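Homocysteine S-methyltransferase (Escherichia coli, PDB 5DMM) catalyses methyl transfer from S-methylmethionine, or less efficiently S-adenosylmethionine, to homocysteine, yielding methionine with zinc as cofactor. Local coordinates at residues 69-73 with 121-127; 36-41 with 77-81; 89-95 with 152-157. All blocks are in the same frame, centred on the assembly; numbering follows the deposited sequence.

How the contacts relate
The three contacts lie in one zinc-dependent TIM-barrel domain. Contact 1, at the homocysteine pocket, joins the loop after strand 65-67 to the end of strand 117-122. Contacts 2 and 3 lie among the surrounding helices and turns. Contact 2 has its centre about 11 Å from that of contact 1 and lies farther from the middle of the chain. The centre of contact 3 is also about 11 Å from that of contact 1, and about 14 Å from that of contact 2. Along the chain, contact 2 closes before contact 3 opens, and contact 1 crosses both. A73 packs on F78 of contact 2. R153, from the helix pair of contact 3, holds the backbone of the loops that carry the pocket residues Y71 and S121.

Contact 1. Residues 69-73 with 121-127; sequences ASYQA and SVGPYGA. With HCS (2-amino-4-mercapto-butyric acid), chain F.
Y71 lies between the bound homocysteine and the chain at 121-127. One ring face takes the ligand, whose CG sits over the ring centre, 3.8 Å above the plane. S121 OG comes in at the ring edge, near its plane, and lies 3.2 Å from Y71 CA. Obliquely to the ring come G123 CA, P124 CD and A127 CB. Y71 CE1 is 3.5 Å from P124 CD, and G123 CA comes equally close to the ring. The ring reaches this place because CG is anti to the backbone N (chi1 179°), which carries it over the ligand.

This is the tight part, and G123 belongs to it. A CB here would run into Y71 O; because G123 has none, the CA atoms of Y71 and G123 can come within 4.6 Å. Next to it, S70 OG donates to S121 O at 2.7 Å, in the carbonyl plane and on a lone pair. S70 OG is also bonded to T68.

The setting is the mouth of a TIM barrel. The loop after strand 65-67, with a type I turn from S70 to A73, meets the end of strand 117-122, and both supply pocket residues. The polar ends have further partners: Y71 OH is hydrogen-bonded to E134 and S121 OG to E168.

The other side is looser. Q72, partly exposed, stretches its amide to A127 and donates from NE2 to A127 O over 3.3 Å. The N-H points almost straight at the oxygen (170°), but it arrives above the carbonyl plane and misses the lone pairs. A water fills in between the segments here, donating to Y71 O and, at 3.0 Å, to P124 O.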
ATOM      1  N   ALA A  69      -5.985  -0.688  -6.668  1.00 14.56           N
ATOM      2  CA  ALA A  69      -5.958  -2.128  -6.914  1.00 15.14           C
ATOM      3  C   ALA A  69      -4.846  -2.533  -7.881  1.00 16.74           C
ATOM      4  O   ALA A  69      -5.100  -3.256  -8.848  1.00 24.10           O
ATOM      5  CB  ALA A  69      -7.313  -2.584  -7.455  1.00 19.15           C
ATOM      6  N   SER A  70      -3.623  -2.053  -7.645  1.00 14.08           N
ATOM      7  CA  SER A  70      -2.529  -2.277  -8.592  1.00 18.11           C
ATOM      8  C   SER A  70      -1.410  -3.148  -8.021  1.00 15.08           C
ATOM      9  O   SER A  70      -0.334  -3.226  -8.600  1.00 15.67           O
ATOM     10  CB  SER A  70      -1.942  -0.938  -9.049  1.00 19.32           C
ATOM     11  OG  SER A  70      -1.666  -0.103  -7.931  1.00 16.88           O
ATOM     12  N   TYR A  71      -1.661  -3.776  -6.878  1.00 17.69           N
ATOM     13  CA  TYR A  71      -0.645  -4.573  -6.179  1.00 15.62           C
ATOM     14  C   TYR A  71       0.038  -5.618  -7.067  1.00 19.78           C
ATOM     15  O   TYR A  71       1.254  -5.868  -6.946  1.00 15.04           O
ATOM     16  CB  TYR A  71      -1.294  -5.266  -4.984  1.00 17.64           C
ATOM     17  CG  TYR A  71      -0.367  -6.153  -4.183  1.00 16.26           C
ATOM     18  CD1 TYR A  71       0.610  -5.604  -3.365  1.00 19.25           C
ATOM     19  CD2 TYR A  71      -0.483  -7.540  -4.237  1.00 19.57           C
ATOM     20  CE1 TYR A  71       1.452  -6.407  -2.624  1.00 17.37           C
ATOM     21  CE2 TYR A  71       0.353  -8.352  -3.499  1.00 20.93           C
ATOM     22  CZ  TYR A  71       1.312  -7.780  -2.687  1.00 19.03           C
ATOM     23  OH  TYR A  71       2.151  -8.584  -1.950  1.00 21.60           O
ATOM     24  N   GLN A  72      -0.752  -6.242  -7.938  1.00 19.11           N
ATOM     25  CA  GLN A  72      -0.238  -7.249  -8.863  1.00 17.87           C
ATOM     26  C   GLN A  72      -0.451  -6.832 -10.319  1.00 19.07           C
ATOM     27  O   GLN A  72      -0.436  -7.663 -11.228  1.00 24.22           O
ATOM     28  CB  GLN A  72      -0.871  -8.616  -8.564  1.00 23.92           C
ATOM     29  CG  GLN A  72      -0.056  -9.369  -7.497  1.00 26.64           C
ATOM     30  CD  GLN A  72      -0.852 -10.374  -6.688  1.00 28.74           C
ATOM     31  OE1 GLN A  72      -2.015 -10.146  -6.351  1.00 38.24           O
ATOM     32  NE2 GLN A  72      -0.215 -11.489  -6.350  1.00 28.08           N
ATOM     33  N   ALA A  73      -0.626  -5.531 -10.532  1.00 16.83           N
ATOM     34  CA  ALA A  73      -0.765  -4.988 -11.880  1.00 21.28           C
ATOM     35  C   ALA A  73       0.567  -4.441 -12.417  1.00 20.97           C
ATOM     36  O   ALA A  73       0.919  -3.281 -12.203  1.00 19.35           O
ATOM     37  CB  ALA A  73      -1.833  -3.905 -11.903  1.00 20.43           C
ATOM     38  N   SER A 121      -0.735   1.528  -5.329  1.00 16.13           N
ATOM     39  CA  SER A 121      -0.111   0.328  -4.787  1.00 14.48           C
ATOM     40  C   SER A 121       1.019  -0.195  -5.675  1.00 15.49           C
ATOM     41  O   SER A 121       0.829  -0.459  -6.877  1.00 13.34           O
ATOM     42  CB  SER A 121      -1.132  -0.780  -4.596  1.00 17.00           C
ATOM     43  OG  SER A 121      -0.443  -1.964  -4.263  1.00 17.01           O
ATOM     44  N   VAL A 122       2.187  -0.353  -5.059  1.00 15.28           N
ATOM     45  CA  VAL A 122       3.347  -0.968  -5.680  1.00 12.89           C
ATOM     46  C   VAL A 122       3.734  -2.218  -4.904  1.00 16.32           C
ATOM     47  O   VAL A 122       4.310  -2.137  -3.810  1.00 16.00           O
ATOM     48  CB  VAL A 122       4.536   0.013  -5.730  1.00 14.03           C
ATOM     49  CG1 VAL A 122       5.838  -0.704  -6.114  1.00 16.25           C
ATOM     50  CG2 VAL A 122       4.230   1.140  -6.705  1.00 12.92           C
ATOM     51  N   GLY A 123       3.392  -3.378  -5.452  1.00 15.57           N
ATOM     52  CA  GLY A 123       3.691  -4.630  -4.776  1.00 16.70           C
ATOM     53  C   GLY A 123       5.068  -5.132  -5.151  1.00 15.87           C
ATOM     54  O   GLY A 123       5.667  -4.652  -6.125  1.00 16.19           O
ATOM     55  N   PRO A 124       5.578  -6.117  -4.398  1.00 18.46           N
ATOM     56  CA  PRO A 124       6.936  -6.625  -4.626  1.00 16.91           C
ATOM     57  C   PRO A 124       7.012  -7.560  -5.822  1.00 16.89           C
ATOM     58  O   PRO A 124       5.991  -8.080  -6.261  1.00 18.48           O
ATOM     59  CB  PRO A 124       7.240  -7.393  -3.335  1.00 18.34           C
ATOM     60  CG  PRO A 124       5.885  -7.908  -2.897  1.00 18.99           C
ATOM     61  CD  PRO A 124       4.901  -6.816  -3.285  1.00 19.54           C
ATOM     62  N   TYR A 125       8.230  -7.785  -6.300  1.00 16.70           N
ATOM     63  CA  TYR A 125       8.516  -8.749  -7.356  1.00 17.50           C
ATOM     64  C   TYR A 125       8.015 -10.142  -6.956  1.00 19.42           C
ATOM     65  O   TYR A 125       7.532 -10.908  -7.786  1.00 19.33           O
ATOM     66  CB  TYR A 125      10.022  -8.755  -7.644  1.00 16.80           C
ATOM     67  CG  TYR A 125      10.434  -9.648  -8.787  1.00 21.09           C
ATOM     68  CD1 TYR A 125      10.228  -9.262 -10.107  1.00 20.96           C
ATOM     69  CD2 TYR A 125      11.034 -10.881  -8.547  1.00 20.33           C
ATOM     70  CE1 TYR A 125      10.607 -10.080 -11.155  1.00 22.80           C
ATOM     71  CE2 TYR A 125      11.416 -11.702  -9.593  1.00 23.81           C
ATOM     72  CZ  TYR A 125      11.202 -11.296 -10.891  1.00 25.35           C
ATOM     73  OH  TYR A 125      11.582 -12.112 -11.931  1.00 28.37           O
ATOM     74  N   GLY A 126       8.093 -10.444  -5.665  1.00 18.50           N
ATOM     75  CA  GLY A 126       7.612 -11.712  -5.150  1.00 24.59           C
ATOM     76  C   GLY A 126       6.150 -12.016  -5.432  1.00 24.07           C
ATOM     77  O   GLY A 126       5.776 -13.180  -5.594  1.00 24.81           O
ATOM     78  N   ALA A 127       5.325 -10.972  -5.480  1.00 18.36           N
ATOM     79  CA  ALA A 127       3.903 -11.136  -5.744  1.00 22.82           C
ATOM     80  C   ALA A 127       3.682 -11.541  -7.200  1.00 23.88           C
ATOM     81  O   ALA A 127       2.728 -12.248  -7.522  1.00 22.20           O
ATOM     82  CB  ALA A 127       3.149  -9.857  -5.421  1.00 20.02           C
TER
HETATM   83  N   HCS F 505      -3.047  -5.525  -2.386  0.82 37.06           N
HETATM   84  CA  HCS F 505      -2.965  -5.092  -1.004  0.82 36.38           C
HETATM   85  CB  HCS F 505      -1.708  -5.668  -0.365  0.82 34.42           C
HETATM   86  CG  HCS F 505      -1.741  -7.192  -0.369  0.82 35.27           C
HETATM   87  SD  HCS F 505      -0.416  -7.828   0.687  0.82 38.40           S
HETATM   88  C   HCS F 505      -2.911  -3.594  -0.952  0.82 34.89           C
HETATM   89  OXT HCS F 505      -2.911  -2.960  -2.029  0.82 25.42           O
HETATM   90  O   HCS F 505      -2.868  -3.037   0.166  0.82 35.94           O
HETATM   91  O   HOH W   1       3.724  -7.021  -7.844  1.00 17.78           O

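Contact 2. Residues 36-41 with 77-81; sequences DSLWSA and GFAAR
The F78 ring carries A41 CB on one face, a CH-pi contact 3.8 Å from the ring centroid and 17° off its normal. At the ring edge lie S40 OG, 3.3 Å from F78 CZ, and L38 CD2. The R81 guanidinium is covered on one face by L38 CD1, centred 3.8 Å above its plane. At its edge, in the plane, is D36 CG. The carboxylate is turned 76° against that plane, and D36 OD1, coming in obliquely, forms a salt bridge to R81 NH2 at 2.9 Å.

The same OD1 accepts from L38 N at 2.6 Å, which makes an Asx turn inside the type I turn from D36 to W39. This turn leads into helix 39-46 of the TIM barrel. The partner segment takes in the last residues of helix 75-78 and the chain just after them. With an alanine in place of the aspartate, the R81 guanidinium would probably lose this charge partner and L38 N its side-chain acceptor.

L38 fills the middle, with CG beside the backbone N (chi1 -57°) and CD1 reaching 3.3 Å from G77 O. R81 bends at chi2 to lay its end across that methyl. R81 is exposed, while F78 also touches S88 and L91 of helix 85-109.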
ATOM      1  N   ASP A  36      -7.728 -16.045  -9.418  1.00 38.07           N
ATOM      2  CA  ASP A  36      -6.274 -16.083  -9.419  1.00 40.70           C
ATOM      3  C   ASP A  36      -5.703 -14.725  -9.047  1.00 36.41           C
ATOM      4  O   ASP A  36      -6.446 -13.762  -8.882  1.00 30.93           O
ATOM      5  CB  ASP A  36      -5.755 -16.513 -10.788  1.00 39.04           C
ATOM      6  CG  ASP A  36      -6.042 -15.488 -11.856  1.00 38.79           C
ATOM      7  OD1 ASP A  36      -5.208 -14.581 -12.032  1.00 39.84           O
ATOM      8  OD2 ASP A  36      -7.105 -15.577 -12.512  1.00 46.87           O
ATOM      9  N   SER A  37      -4.380 -14.643  -8.948  1.00 32.31           N
ATOM     10  CA  SER A  37      -3.735 -13.421  -8.485  1.00 31.85           C
ATOM     11  C   SER A  37      -3.776 -12.291  -9.507  1.00 31.89           C
ATOM     12  O   SER A  37      -3.389 -11.171  -9.194  1.00 33.37           O
ATOM     13  CB  SER A  37      -2.281 -13.702  -8.103  1.00 32.46           C
ATOM     14  OG  SER A  37      -1.481 -13.892  -9.258  1.00 37.11           O
ATOM     15  N   LEU A  38      -4.223 -12.569 -10.730  1.00 25.97           N
ATOM     16  CA  LEU A  38      -4.310 -11.498 -11.713  1.00 28.79           C
ATOM     17  C   LEU A  38      -5.745 -11.016 -11.840  1.00 25.68           C
ATOM     18  O   LEU A  38      -6.129 -10.469 -12.877  1.00 24.45           O
ATOM     19  CB  LEU A  38      -3.782 -11.954 -13.082  1.00 28.13           C
ATOM     20  CG  LEU A  38      -2.340 -12.477 -13.119  1.00 29.52           C
ATOM     21  CD1 LEU A  38      -1.929 -12.817 -14.555  1.00 30.39           C
ATOM     22  CD2 LEU A  38      -1.369 -11.484 -12.475  1.00 28.25           C
ATOM     23  N   TRP A  39      -6.534 -11.202 -10.784  1.00 25.42           N
ATOM     24  CA  TRP A  39      -7.954 -10.879 -10.850  1.00 24.20           C
ATOM     25  C   TRP A  39      -8.201  -9.410 -11.183  1.00 21.65           C
ATOM     26  O   TRP A  39      -9.226  -9.082 -11.767  1.00 20.86           O
ATOM     27  CB  TRP A  39      -8.670 -11.241  -9.538  1.00 26.39           C
ATOM     28  CG  TRP A  39      -8.159 -10.522  -8.316  1.00 25.56           C
ATOM     29  CD1 TRP A  39      -7.271 -11.006  -7.400  1.00 29.72           C
ATOM     30  CD2 TRP A  39      -8.512  -9.202  -7.875  1.00 23.52           C
ATOM     31  NE1 TRP A  39      -7.049 -10.072  -6.415  1.00 33.64           N
ATOM     32  CE2 TRP A  39      -7.796  -8.956  -6.683  1.00 33.32           C
ATOM     33  CE3 TRP A  39      -9.365  -8.208  -8.366  1.00 23.20           C
ATOM     34  CZ2 TRP A  39      -7.902  -7.751  -5.982  1.00 31.14           C
ATOM     35  CZ3 TRP A  39      -9.463  -7.011  -7.673  1.00 26.22           C
ATOM     36  CH2 TRP A  39      -8.735  -6.794  -6.494  1.00 30.76           C
ATOM     37  N   SER A  40      -7.269  -8.530 -10.820  1.00 22.94           N
ATOM     38  CA  SER A  40      -7.466  -7.101 -11.073  1.00 19.28           C
ATOM     39  C   SER A  40      -7.635  -6.789 -12.568  1.00 22.06           C
ATOM     40  O   SER A  40      -8.378  -5.883 -12.926  1.00 22.95           O
ATOM     41  CB  SER A  40      -6.309  -6.279 -10.482  1.00 22.50           C
ATOM     42  OG  SER A  40      -5.055  -6.718 -10.966  1.00 23.89           O
ATOM     43  N   ALA A  41      -6.967  -7.545 -13.436  1.00 22.25           N
ATOM     44  CA  ALA A  41      -7.078  -7.310 -14.869  1.00 22.11           C
ATOM     45  C   ALA A  41      -8.510  -7.559 -15.346  1.00 23.20           C
ATOM     46  O   ALA A  41      -9.022  -6.830 -16.195  1.00 23.79           O
ATOM     47  CB  ALA A  41      -6.094  -8.190 -15.637  1.00 22.87           C
ATOM     48  N   GLY A  77       3.362  -9.172 -14.983  1.00 18.34           N
ATOM     49  CA  GLY A  77       2.260 -10.014 -14.548  1.00 18.56           C
ATOM     50  C   GLY A  77       1.184 -10.176 -15.615  1.00 23.29           C
ATOM     51  O   GLY A  77       0.719 -11.289 -15.885  1.00 21.00           O
ATOM     52  N   PHE A  78       0.791  -9.065 -16.235  1.00 18.85           N
ATOM     53  CA  PHE A  78      -0.368  -9.078 -17.123  1.00 21.83           C
ATOM     54  C   PHE A  78      -0.045  -9.620 -18.516  1.00 24.08           C
ATOM     55  O   PHE A  78      -0.951  -9.776 -19.346  1.00 23.35           O
ATOM     56  CB  PHE A  78      -0.981  -7.668 -17.238  1.00 18.79           C
ATOM     57  CG  PHE A  78      -1.819  -7.253 -16.044  1.00 21.14           C
ATOM     58  CD1 PHE A  78      -2.058  -8.127 -14.993  1.00 21.30           C
ATOM     59  CD2 PHE A  78      -2.380  -5.985 -15.989  1.00 20.01           C
ATOM     60  CE1 PHE A  78      -2.842  -7.734 -13.887  1.00 22.35           C
ATOM     61  CE2 PHE A  78      -3.163  -5.593 -14.911  1.00 18.59           C
ATOM     62  CZ  PHE A  78      -3.396  -6.470 -13.856  1.00 17.76           C
ATOM     63  N   ALA A  79       1.226  -9.932 -18.770  1.00 23.95           N
ATOM     64  CA  ALA A  79       1.603 -10.519 -20.058  1.00 18.41           C
ATOM     65  C   ALA A  79       1.025 -11.928 -20.167  1.00 26.98           C
ATOM     66  O   ALA A  79       0.798 -12.426 -21.266  1.00 25.02           O
ATOM     67  CB  ALA A  79       3.098 -10.546 -20.233  1.00 20.51           C
ATOM     68  N   ALA A  80       0.767 -12.565 -19.029  1.00 23.34           N
ATOM     69  CA  ALA A  80       0.117 -13.880 -19.046  1.00 25.91           C
ATOM     70  C   ALA A  80      -1.343 -13.779 -19.467  1.00 28.30           C
ATOM     71  O   ALA A  80      -1.997 -14.792 -19.702  1.00 33.28           O
ATOM     72  CB  ALA A  80       0.226 -14.548 -17.677  1.00 27.73           C
ATOM     73  N   ARG A  81      -1.865 -12.560 -19.558  1.00 24.97           N
ATOM     74  CA  ARG A  81      -3.239 -12.360 -20.017  1.00 25.78           C
ATOM     75  C   ARG A  81      -3.271 -11.787 -21.431  1.00 27.39           C
ATOM     76  O   ARG A  81      -4.307 -11.324 -21.897  1.00 29.85           O
ATOM     77  CB  ARG A  81      -3.996 -11.439 -19.061  1.00 28.80           C
ATOM     78  CG  ARG A  81      -4.215 -12.037 -17.678  1.00 32.59           C
ATOM     79  CD  ARG A  81      -5.129 -13.246 -17.762  1.00 38.56           C
ATOM     80  NE  ARG A  81      -5.375 -13.839 -16.454  1.00 40.87           N
ATOM     81  CZ  ARG A  81      -4.769 -14.933 -16.008  1.00 41.24           C
ATOM     82  NH1 ARG A  81      -3.883 -15.565 -16.768  1.00 41.07           N
ATOM     83  NH2 ARG A  81      -5.055 -15.399 -14.801  1.00 46.03           N
TER

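Contact 3. Residues 89-95 with 152-157; sequences KALIGKS and PRVEAL
Two outer helices of the TIM barrel, 85-109 and 143-159, pack here. Their local axes come within 8.5 Å and cross at -46°. The backbones are nearest at G93 and A156, with CA atoms 5.4 Å apart.

I92 is the central side chain. Its CG2 branch touches A156 CB and L157 CD2, each at 3.6 Å, and the L157 side chain crosses it at about a right angle. The other branch ends at R153, I92 CD1 lying 3.9 Å from R153 CA, and these two side chains also cross at about a right angle. The two branches part at CB: CG2 is anti to the backbone N, while CG1 lies beside it (chi1 -68°).

K89 borders this core. Its chain bends at chi2 and chi3 and lies across P152, with CD 3.4 Å from P152 O. The ammonium then stands 3.8 Å from E155 OE1 (K89 NZ to that oxygen), a long salt bridge. E155 has a second partner in Y186, bonded through OE2.

On the inner side S95 OG turns back on its own helix and donates to I92 O at 2.6 Å, on a lone pair in the carbonyl plane. R153 leaves the interface: its guanidinium bonds to S70 O and, more weakly, to Y71 O and G123 O of the pocket loops. Helix 85-109 follows strand 65-67 and helix 143-159 follows strand 117-122; such packing of successive beta-alpha units outside eight parallel strands fits a TIM barrel.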
ATOM      1  N   LYS A  89      -0.331  -0.563 -18.605  1.00 14.48           N
ATOM      2  CA  LYS A  89      -0.281   0.771 -18.010  1.00 19.01           C
ATOM      3  C   LYS A  89      -1.659   1.438 -18.024  1.00 16.10           C
ATOM      4  O   LYS A  89      -2.002   2.188 -17.118  1.00 15.40           O
ATOM      5  CB  LYS A  89       0.761   1.658 -18.719  1.00 17.03           C
ATOM      6  CG  LYS A  89       2.164   1.065 -18.674  1.00 19.57           C
ATOM      7  CD  LYS A  89       3.293   2.067 -18.574  1.00 28.54           C
ATOM      8  CE  LYS A  89       3.200   3.186 -19.563  1.00 29.84           C
ATOM      9  NZ  LYS A  89       4.362   4.115 -19.360  1.00 32.72           N
ATOM     10  N   ALA A  90      -2.460   1.155 -19.046  1.00 15.96           N
ATOM     11  CA  ALA A  90      -3.840   1.634 -19.064  1.00 14.09           C
ATOM     12  C   ALA A  90      -4.630   1.124 -17.860  1.00 13.11           C
ATOM     13  O   ALA A  90      -5.387   1.875 -17.232  1.00 15.41           O
ATOM     14  CB  ALA A  90      -4.541   1.205 -20.387  1.00 14.82           C
ATOM     15  N   LEU A  91      -4.454  -0.149 -17.525  1.00 13.43           N
ATOM     16  CA  LEU A  91      -5.213  -0.729 -16.426  1.00 12.99           C
ATOM     17  C   LEU A  91      -4.681  -0.210 -15.094  1.00 13.57           C
ATOM     18  O   LEU A  91      -5.448   0.024 -14.158  1.00 14.68           O
ATOM     19  CB  LEU A  91      -5.151  -2.252 -16.459  1.00 14.21           C
ATOM     20  CG  LEU A  91      -5.877  -2.870 -17.653  1.00 17.03           C
ATOM     21  CD1 LEU A  91      -5.849  -4.378 -17.563  1.00 19.27           C
ATOM     22  CD2 LEU A  91      -7.305  -2.379 -17.673  1.00 18.24           C
ATOM     23  N   ILE A  92      -3.368  -0.028 -15.020  1.00 13.82           N
ATOM     24  CA  ILE A  92      -2.768   0.519 -13.806  1.00 13.08           C
ATOM     25  C   ILE A  92      -3.314   1.921 -13.573  1.00 15.16           C
ATOM     26  O   ILE A  92      -3.735   2.264 -12.452  1.00 16.92           O
ATOM     27  CB  ILE A  92      -1.236   0.530 -13.900  1.00 14.36           C
ATOM     28  CG1 ILE A  92      -0.705  -0.910 -13.894  1.00 13.37           C
ATOM     29  CG2 ILE A  92      -0.629   1.336 -12.751  1.00 14.40           C
ATOM     30  CD1 ILE A  92       0.672  -1.044 -14.496  1.00 16.67           C
ATOM     31  N   GLY A  93      -3.332   2.722 -14.634  1.00 14.72           N
ATOM     32  CA  GLY A  93      -3.854   4.073 -14.553  1.00 14.74           C
ATOM     33  C   GLY A  93      -5.325   4.092 -14.165  1.00 15.62           C
ATOM     34  O   GLY A  93      -5.767   4.942 -13.376  1.00 15.86           O
ATOM     35  N   LYS A  94      -6.081   3.148 -14.713  1.00 16.97           N
ATOM     36  CA  LYS A  94      -7.495   2.999 -14.390  1.00 16.49           C
ATOM     37  C   LYS A  94      -7.728   2.767 -12.893  1.00 14.97           C
ATOM     38  O   LYS A  94      -8.703   3.266 -12.334  1.00 16.52           O
ATOM     39  CB  LYS A  94      -8.099   1.845 -15.179  1.00 16.68           C
ATOM     40  CG  LYS A  94      -9.583   1.636 -14.928  1.00 21.60           C
ATOM     41  CD  LYS A  94     -10.408   2.771 -15.510  1.00 27.26           C
ATOM     42  CE  LYS A  94     -11.863   2.357 -15.703  1.00 34.40           C
ATOM     43  NZ  LYS A  94     -12.008   1.300 -16.741  1.00 36.70           N
ATOM     44  N   SER A  95      -6.826   2.024 -12.254  1.00 15.01           N
ATOM     45  CA  SER A  95      -6.966   1.728 -10.827  1.00 14.56           C
ATOM     46  C   SER A  95      -6.914   3.019 -10.012  1.00 14.98           C
ATOM     47  O   SER A  95      -7.591   3.132  -8.984  1.00 15.77           O
ATOM     48  CB  SER A  95      -5.892   0.731 -10.351  1.00 17.19           C
ATOM     49  OG  SER A  95      -4.624   1.343 -10.149  1.00 15.86           O
ATOM     50  N   PRO A 152       7.374   0.702 -15.301  1.00 15.54           N
ATOM     51  CA  PRO A 152       6.101   1.050 -15.968  1.00 16.48           C
ATOM     52  C   PRO A 152       4.936   1.334 -15.014  1.00 14.50           C
ATOM     53  O   PRO A 152       4.115   2.218 -15.294  1.00 16.21           O
ATOM     54  CB  PRO A 152       5.769  -0.194 -16.796  1.00 17.45           C
ATOM     55  CG  PRO A 152       6.990  -1.007 -16.845  1.00 19.62           C
ATOM     56  CD  PRO A 152       7.819  -0.661 -15.653  1.00 18.51           C
ATOM     57  N   ARG A 153       4.864   0.599 -13.908  1.00 13.17           N
ATOM     58  CA  ARG A 153       3.777   0.812 -12.947  1.00 12.93           C
ATOM     59  C   ARG A 153       3.978   2.122 -12.182  1.00 16.19           C
ATOM     60  O   ARG A 153       3.018   2.860 -11.943  1.00 15.08           O
ATOM     61  CB  ARG A 153       3.655  -0.364 -11.972  1.00 12.57           C
ATOM     62  CG  ARG A 153       2.695  -0.092 -10.807  1.00 14.46           C
ATOM     63  CD  ARG A 153       2.431  -1.355  -9.999  1.00 15.10           C
ATOM     64  NE  ARG A 153       3.675  -1.968  -9.557  1.00 15.41           N
ATOM     65  CZ  ARG A 153       3.748  -3.098  -8.865  1.00 15.89           C
ATOM     66  NH1 ARG A 153       2.636  -3.745  -8.518  1.00 18.57           N
ATOM     67  NH2 ARG A 153       4.936  -3.578  -8.512  1.00 15.30           N
ATOM     68  N   VAL A 154       5.213   2.418 -11.788  1.00 14.64           N
ATOM     69  CA  VAL A 154       5.484   3.698 -11.142  1.00 12.54           C
ATOM     70  C   VAL A 154       5.064   4.843 -12.059  1.00 15.12           C
ATOM     71  O   VAL A 154       4.381   5.766 -11.634  1.00 14.35           O
ATOM     72  CB  VAL A 154       6.977   3.852 -10.752  1.00 15.84           C
ATOM     73  CG1 VAL A 154       7.298   5.290 -10.399  1.00 15.07           C
ATOM     74  CG2 VAL A 154       7.311   2.924  -9.576  1.00 16.39           C
ATOM     75  N   GLU A 155       5.448   4.767 -13.333  1.00 14.21           N
ATOM     76  CA  GLU A 155       5.105   5.827 -14.265  1.00 15.33           C
ATOM     77  C   GLU A 155       3.593   5.959 -14.463  1.00 13.52           C
ATOM     78  O   GLU A 155       3.053   7.065 -14.437  1.00 16.79           O
ATOM     79  CB  GLU A 155       5.830   5.598 -15.595  1.00 16.25           C
ATOM     80  CG  GLU A 155       7.304   5.963 -15.462  1.00 15.63           C
ATOM     81  CD  GLU A 155       8.115   5.830 -16.755  1.00 25.19           C
ATOM     82  OE1 GLU A 155       7.545   5.489 -17.812  1.00 23.25           O
ATOM     83  OE2 GLU A 155       9.341   6.069 -16.698  1.00 20.95           O
ATOM     84  N   ALA A 156       2.908   4.833 -14.602  1.00 13.57           N
ATOM     85  CA  ALA A 156       1.472   4.843 -14.855  1.00 17.73           C
ATOM     86  C   ALA A 156       0.694   5.395 -13.659  1.00 16.18           C
ATOM     87  O   ALA A 156      -0.272   6.148 -13.831  1.00 15.89           O
ATOM     88  CB  ALA A 156       0.994   3.440 -15.200  1.00 16.57           C
ATOM     89  N   LEU A 157       1.127   5.036 -12.452  1.00 14.12           N
ATOM     90  CA  LEU A 157       0.460   5.502 -11.231  1.00 13.63           C
ATOM     91  C   LEU A 157       0.637   7.017 -11.050  1.00 13.73           C
ATOM     92  O   LEU A 157      -0.303   7.725 -10.683  1.00 16.06           O
ATOM     93  CB  LEU A 157       0.998   4.752 -10.000  1.00 13.17           C
ATOM     94  CG  LEU A 157       0.649   3.260  -9.862  1.00 11.75           C
ATOM     95  CD1 LEU A 157       1.452   2.625  -8.717  1.00 12.40           C
ATOM     96  CD2 LEU A 157      -0.849   3.034  -9.598  1.00 13.06           C
TER